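Local atomic coordinates of salt-tolerant glutaminase (Micrococcus luteus, PDB entry 3AGD), a protein that probably hydrolyses L-glutamine to L-glutamate and ammonium, as a salt-tolerant member of the glutaminase family. Residues A[112-117]-A[189-194]; A[120-125]-A[180-185]. All coordinates share one frame; numbering follows the deposited sequence.

Overall arrangement
Both contacts join helix 114-123 to the region of helix 184-195 in the glutaminase part of the chain, with their centres about 10 Å apart. The segments of contact 2 fall between those of contact 1: the chain runs through 112-117 and 120-125, passes through mostly helical residues, then returns through 180-185 to 189-194. The two touch directly where H121 meets G190 and Q194. Contact 1 pairs the start of the first helix with the later part of the second; contact 2 ties the other end of helix 114-123 to the turn leading into helix 184-195. The same helix pair thus carries the glutamate-binding N114 and Y191 at one end and is held through Q122 at the other.

Contact 1 of 2, residues A[112-117]-A[189-194]; sequences MINAGA and AGYVAQ
The ring of Y191 reaches from helix 184-195 to the first turn of helix 114-123, where the methyl of A117 approaches it obliquely, CB lying 3.6 Å from Y191 CE1. CG of Y191 stands anti to its own backbone N (chi1 168°), which sends the phenol from one helix toward the other and brings its hydroxyl to the side chain of N114. Y191 OH lies 3.4 Å from N114 OD1, with the amide and ring planes turned 58° apart. A water spans the same two side chains weakly, at 3.1 Å from N114 ND2 and 3.4 Å from Y191 OH. A second water bridges backbone to side chain: it donates to A117 O at 2.8 Å and accepts from Q194 NE2 at 3.1 Å.

Beyond this shell, the N114 amide is gripped at both ends, OD1 by K67 NZ and ND2 by N167 OD1, which should fix its rotation. K67 packs against both Y191 and A117, while Y191 touches S64. N114, N167, Y191 and S64 all bind L-glutamate in this protein. The pairing of S64 and K67 beside Y191 is consistent with the SxxK machinery of the beta-lactamase-like clan. K67 NZ, shared by N114 OD1 and M112 O, thus ties the start of helix 114-123 to the S64 side of the glutamate pocket, next to the Y191 phenol.

Contact 2 of 2, residues A[120-125]-A[180-185]; sequences VHQLLV and LQDSAE
The side-chain amide of Q122 faces the 180-185 turn, presenting its oxygen to two successive backbone N-H groups and its nitrogen to a carboxylate. Q181 N donates to Q122 OE1 at 2.8 Å from well above the carbonyl plane, 56° out of it, whereas D182 N, at 3.1 Å from the same OE1, is tilted only modestly from that plane. Q122 NE2 gives a nearly straight bond (168°) to D182 OD1 at 2.9 Å; D182 OD1 lies close to the Q122 amide plane and is approached on its anti side, from out of the carboxylate plane. Three bonds therefore leave the amide little freedom to turn. With CG anti to the backbone N (chi1 164°), the chain leaves the helix toward the turn, and CB packs 3.5 Å from L180 CD2.

Within 120-125, the imidazole of H121 carries L124 CD1 over the centre of one face, 3.8 Å above the plane. One glutamine thus ties the C-terminal end of helix 114-123 to the turn just before S183, the N-cap of helix 184-195. R134 of helix 131-146 touches Q122 and forms a long, weak ion pair with D182 OD1; helix 165-176 packs R175 against L180, and helix 67-78 lies against V120 and L124.

Contact 1 of 2, residues A[112-117]-A[189-194]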
loop_
_atom_site.group_PDB
_atom_site.type_symbol
_atom_site.label_atom_id
_atom_site.label_comp_id
_atom_site.label_asym_id
_atom_site.label_seq_id
_atom_site.Cartn_x
_atom_site.Cartn_y
_atom_site.Cartn_z
ATOM N N MET A 112 -2.339 -11.594 -15.428
ATOM C CA MET A 112 -3.766 -11.270 -15.360
ATOM C C MET A 112 -4.510 -11.415 -16.687
ATOM O O MET A 112 -5.728 -11.600 -16.703
ATOM C CB MET A 112 -3.958 -9.848 -14.825
ATOM C CG MET A 112 -3.463 -9.651 -13.396
ATOM S SD MET A 112 -4.265 -10.761 -12.207
ATOM C CE MET A 112 -2.998 -11.987 -11.953
ATOM N N ILE A 113 -3.785 -11.321 -17.795
ATOM C CA ILE A 113 -4.396 -11.463 -19.111
ATOM C C ILE A 113 -4.319 -12.933 -19.512
ATOM O O ILE A 113 -3.420 -13.661 -19.077
ATOM C CB ILE A 113 -3.669 -10.610 -20.179
ATOM C CG1 ILE A 113 -2.219 -11.075 -20.327
ATOM C CG2 ILE A 113 -3.708 -9.139 -19.783
ATOM C CD1 ILE A 113 -1.455 -10.377 -21.439
ATOM N N ASN A 114 -5.261 -13.365 -20.340
ATOM C CA ASN A 114 -5.321 -14.752 -20.784
ATOM C C ASN A 114 -3.980 -15.321 -21.228
ATOM O O ASN A 114 -3.536 -16.339 -20.707
ATOM C CB ASN A 114 -6.351 -14.887 -21.906
ATOM C CG ASN A 114 -7.773 -14.748 -21.399
ATOM O OD1 ASN A 114 -8.008 -14.181 -20.328
ATOM N ND2 ASN A 114 -8.731 -15.258 -22.167
ATOM N N ALA A 115 -3.335 -14.660 -22.183
ATOM C CA ALA A 115 -2.044 -15.119 -22.697
ATOM C C ALA A 115 -1.052 -15.402 -21.568
ATOM O O ALA A 115 -0.343 -16.407 -21.589
ATOM C CB ALA A 115 -1.469 -14.081 -23.657
ATOM N N GLY A 116 -0.995 -14.512 -20.585
ATOM C CA GLY A 116 -0.086 -14.731 -19.475
ATOM C C GLY A 116 -0.601 -15.832 -18.561
ATOM O O GLY A 116 0.181 -16.549 -17.931
ATOM N N ALA A 117 -1.924 -15.965 -18.484
ATOM C CA ALA A 117 -2.544 -16.982 -17.640
ATOM C C ALA A 117 -2.296 -18.379 -18.207
ATOM O O ALA A 117 -2.181 -19.349 -17.457
ATOM C CB ALA A 117 -4.047 -16.716 -17.515
ATOM N N ALA A 189 -7.127 -26.419 -22.287
ATOM C CA ALA A 189 -8.015 -27.281 -21.512
ATOM C C ALA A 189 -7.767 -27.112 -20.014
ATOM O O ALA A 189 -8.710 -27.055 -19.225
ATOM C CB ALA A 189 -7.824 -28.750 -21.921
ATOM N N GLY A 190 -6.499 -27.034 -19.625
ATOM C CA GLY A 190 -6.170 -26.863 -18.222
ATOM C C GLY A 190 -6.609 -25.505 -17.703
ATOM O O GLY A 190 -7.119 -25.383 -16.589
ATOM N N TYR A 191 -6.414 -24.473 -18.511
ATOM C CA TYR A 191 -6.803 -23.124 -18.122
ATOM C C TYR A 191 -8.327 -23.014 -18.020
ATOM O O TYR A 191 -8.855 -22.371 -17.111
ATOM C CB TYR A 191 -6.269 -22.116 -19.139
ATOM C CG TYR A 191 -6.844 -20.726 -18.985
ATOM C CD1 TYR A 191 -6.511 -19.929 -17.894
ATOM C CD2 TYR A 191 -7.746 -20.221 -19.918
ATOM C CE1 TYR A 191 -7.066 -18.662 -17.733
ATOM C CE2 TYR A 191 -8.308 -18.959 -19.768
ATOM C CZ TYR A 191 -7.967 -18.187 -18.673
ATOM O OH TYR A 191 -8.554 -16.956 -18.501
ATOM N N VAL A 192 -9.038 -23.639 -18.951
ATOM C CA VAL A 192 -10.493 -23.588 -18.915
ATOM C C VAL A 192 -11.019 -24.312 -17.677
ATOM O O VAL A 192 -11.958 -23.847 -17.029
ATOM C CB VAL A 192 -11.116 -24.212 -20.181
ATOM C CG1 VAL A 192 -12.635 -24.280 -20.038
ATOM C CG2 VAL A 192 -10.752 -23.370 -21.407
ATOM N N ALA A 193 -10.407 -25.444 -17.346
ATOM C CA ALA A 193 -10.813 -26.226 -16.182
ATOM C C ALA A 193 -10.546 -25.412 -14.920
ATOM O O ALA A 193 -11.330 -25.418 -13.975
ATOM C CB ALA A 193 -10.036 -27.523 -16.140
ATOM N N GLN A 194 -9.422 -24.715 -14.929
ATOM C CA GLN A 194 -9.006 -23.867 -13.824
ATOM C C GLN A 194 -10.072 -22.802 -13.573
ATOM O O GLN A 194 -10.409 -22.500 -12.425
ATOM C CB GLN A 194 -7.668 -23.225 -14.194
ATOM C CG GLN A 194 -7.281 -21.962 -13.458
ATOM C CD GLN A 194 -6.084 -21.286 -14.114
ATOM O OE1 GLN A 194 -5.160 -21.961 -14.574
ATOM N NE2 GLN A 194 -6.093 -19.956 -14.154
HETATM O O HOH W 1 -11.114 -16.709 -20.718
HETATM O O HOH W 2 -3.293 -18.875 -14.883
#

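Contact 2 of 2, residues A[120-125]-A[180-185]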
loop_
_atom_site.group_PDB
_atom_site.type_symbol
_atom_site.label_atom_id
_atom_site.label_comp_id
_atom_site.label_asym_id
_atom_site.label_seq_id
_atom_site.Cartn_x
_atom_site.Cartn_y
_atom_site.Cartn_z
ATOM N N VAL A 120 1.211 -19.228 -17.356
ATOM C CA VAL A 120 1.283 -19.598 -15.943
ATOM C C VAL A 120 0.857 -21.054 -15.718
ATOM O O VAL A 120 1.513 -21.793 -14.988
ATOM C CB VAL A 120 0.379 -18.681 -15.083
ATOM C CG1 VAL A 120 0.118 -19.320 -13.719
ATOM C CG2 VAL A 120 1.045 -17.315 -14.904
ATOM N N HIS A 121 -0.238 -21.466 -16.346
ATOM C CA HIS A 121 -0.719 -22.832 -16.181
ATOM C C HIS A 121 0.322 -23.840 -16.673
ATOM O O HIS A 121 0.511 -24.892 -16.068
ATOM C CB HIS A 121 -2.041 -23.021 -16.928
ATOM C CG HIS A 121 -2.820 -24.214 -16.470
ATOM N ND1 HIS A 121 -2.467 -25.507 -16.796
ATOM C CD2 HIS A 121 -3.903 -24.313 -15.663
ATOM C CE1 HIS A 121 -3.298 -26.350 -16.208
ATOM N NE2 HIS A 121 -4.178 -25.650 -15.515
ATOM N N GLN A 122 1.002 -23.490 -17.762
ATOM C CA GLN A 122 2.040 -24.323 -18.363
ATOM C C GLN A 122 3.249 -24.504 -17.441
ATOM O O GLN A 122 4.005 -25.461 -17.587
ATOM C CB GLN A 122 2.491 -23.698 -19.701
ATOM C CG GLN A 122 3.828 -24.222 -20.261
ATOM C CD GLN A 122 3.701 -25.533 -21.024
ATOM O OE1 GLN A 122 3.391 -25.545 -22.217
ATOM N NE2 GLN A 122 3.933 -26.641 -20.334
ATOM N N LEU A 123 3.423 -23.592 -16.490
ATOM C CA LEU A 123 4.553 -23.641 -15.557
ATOM C C LEU A 123 4.250 -24.317 -14.228
ATOM O O LEU A 123 5.163 -24.693 -13.498
ATOM C CB LEU A 123 5.028 -22.220 -15.235
ATOM C CG LEU A 123 5.690 -21.346 -16.299
ATOM C CD1 LEU A 123 5.519 -19.871 -15.922
ATOM C CD2 LEU A 123 7.159 -21.719 -16.433
ATOM N N LEU A 124 2.965 -24.461 -13.925
ATOM C CA LEU A 124 2.487 -24.999 -12.655
ATOM C C LEU A 124 3.256 -25.957 -11.740
ATOM O O LEU A 124 3.506 -25.611 -10.590
ATOM C CB LEU A 124 1.059 -25.522 -12.837
ATOM C CG LEU A 124 0.095 -24.333 -12.761
ATOM C CD1 LEU A 124 -1.343 -24.792 -12.876
ATOM C CD2 LEU A 124 0.329 -23.599 -11.439
ATOM N N VAL A 125 3.634 -27.142 -12.196
ATOM C CA VAL A 125 4.322 -28.072 -11.300
ATOM C C VAL A 125 5.822 -28.200 -11.542
ATOM O O VAL A 125 6.618 -28.176 -10.605
ATOM C CB VAL A 125 3.675 -29.474 -11.390
ATOM C CG1 VAL A 125 4.433 -30.472 -10.529
ATOM C CG2 VAL A 125 2.229 -29.391 -10.947
ATOM N N LEU A 180 5.124 -21.617 -24.697
ATOM C CA LEU A 180 4.434 -22.853 -24.342
ATOM C C LEU A 180 5.150 -24.014 -25.021
ATOM O O LEU A 180 5.608 -23.889 -26.157
ATOM C CB LEU A 180 2.981 -22.826 -24.815
ATOM C CG LEU A 180 2.034 -21.809 -24.185
ATOM C CD1 LEU A 180 0.626 -22.044 -24.713
ATOM C CD2 LEU A 180 2.059 -21.946 -22.678
ATOM N N GLN A 181 5.239 -25.147 -24.333
ATOM C CA GLN A 181 5.911 -26.309 -24.894
ATOM C C GLN A 181 4.916 -27.380 -25.327
ATOM O O GLN A 181 5.063 -27.975 -26.393
ATOM C CB GLN A 181 6.901 -26.883 -23.876
ATOM C CG GLN A 181 8.020 -25.918 -23.484
ATOM C CD GLN A 181 7.514 -24.673 -22.758
ATOM O OE1 GLN A 181 7.659 -23.548 -23.247
ATOM N NE2 GLN A 181 6.924 -24.871 -21.584
ATOM N N ASP A 182 3.900 -27.620 -24.503
ATOM C CA ASP A 182 2.889 -28.616 -24.826
ATOM C C ASP A 182 1.881 -28.060 -25.829
ATOM O O ASP A 182 1.935 -26.884 -26.180
ATOM C CB ASP A 182 2.210 -29.090 -23.546
ATOM C CG ASP A 182 3.192 -29.761 -22.600
ATOM O OD1 ASP A 182 3.372 -29.277 -21.463
ATOM O OD2 ASP A 182 3.803 -30.772 -23.008
ATOM N N SER A 183 0.967 -28.901 -26.300
ATOM C CA SER A 183 -0.000 -28.456 -27.297
ATOM C C SER A 183 -0.917 -27.349 -26.812
ATOM O O SER A 183 -1.177 -27.213 -25.616
ATOM C CB SER A 183 -0.852 -29.629 -27.788
ATOM O OG SER A 183 -1.738 -30.067 -26.776
ATOM N N ALA A 184 -1.402 -26.558 -27.765
ATOM C CA ALA A 184 -2.304 -25.455 -27.476
ATOM C C ALA A 184 -3.559 -26.012 -26.811
ATOM O O ALA A 184 -4.082 -25.442 -25.851
ATOM C CB ALA A 184 -2.669 -24.734 -28.772
ATOM N N GLU A 185 -4.028 -27.141 -27.331
ATOM C CA GLU A 185 -5.217 -27.797 -26.813
ATOM C C GLU A 185 -5.080 -28.211 -25.342
ATOM O O GLU A 185 -6.016 -28.050 -24.556
ATOM C CB GLU A 185 -5.541 -29.021 -27.675
ATOM C CG GLU A 185 -6.763 -29.794 -27.225
ATOM C CD GLU A 185 -8.053 -29.020 -27.419
ATOM O OE1 GLU A 185 -9.115 -29.518 -26.986
ATOM O OE2 GLU A 185 -8.005 -27.919 -28.010
#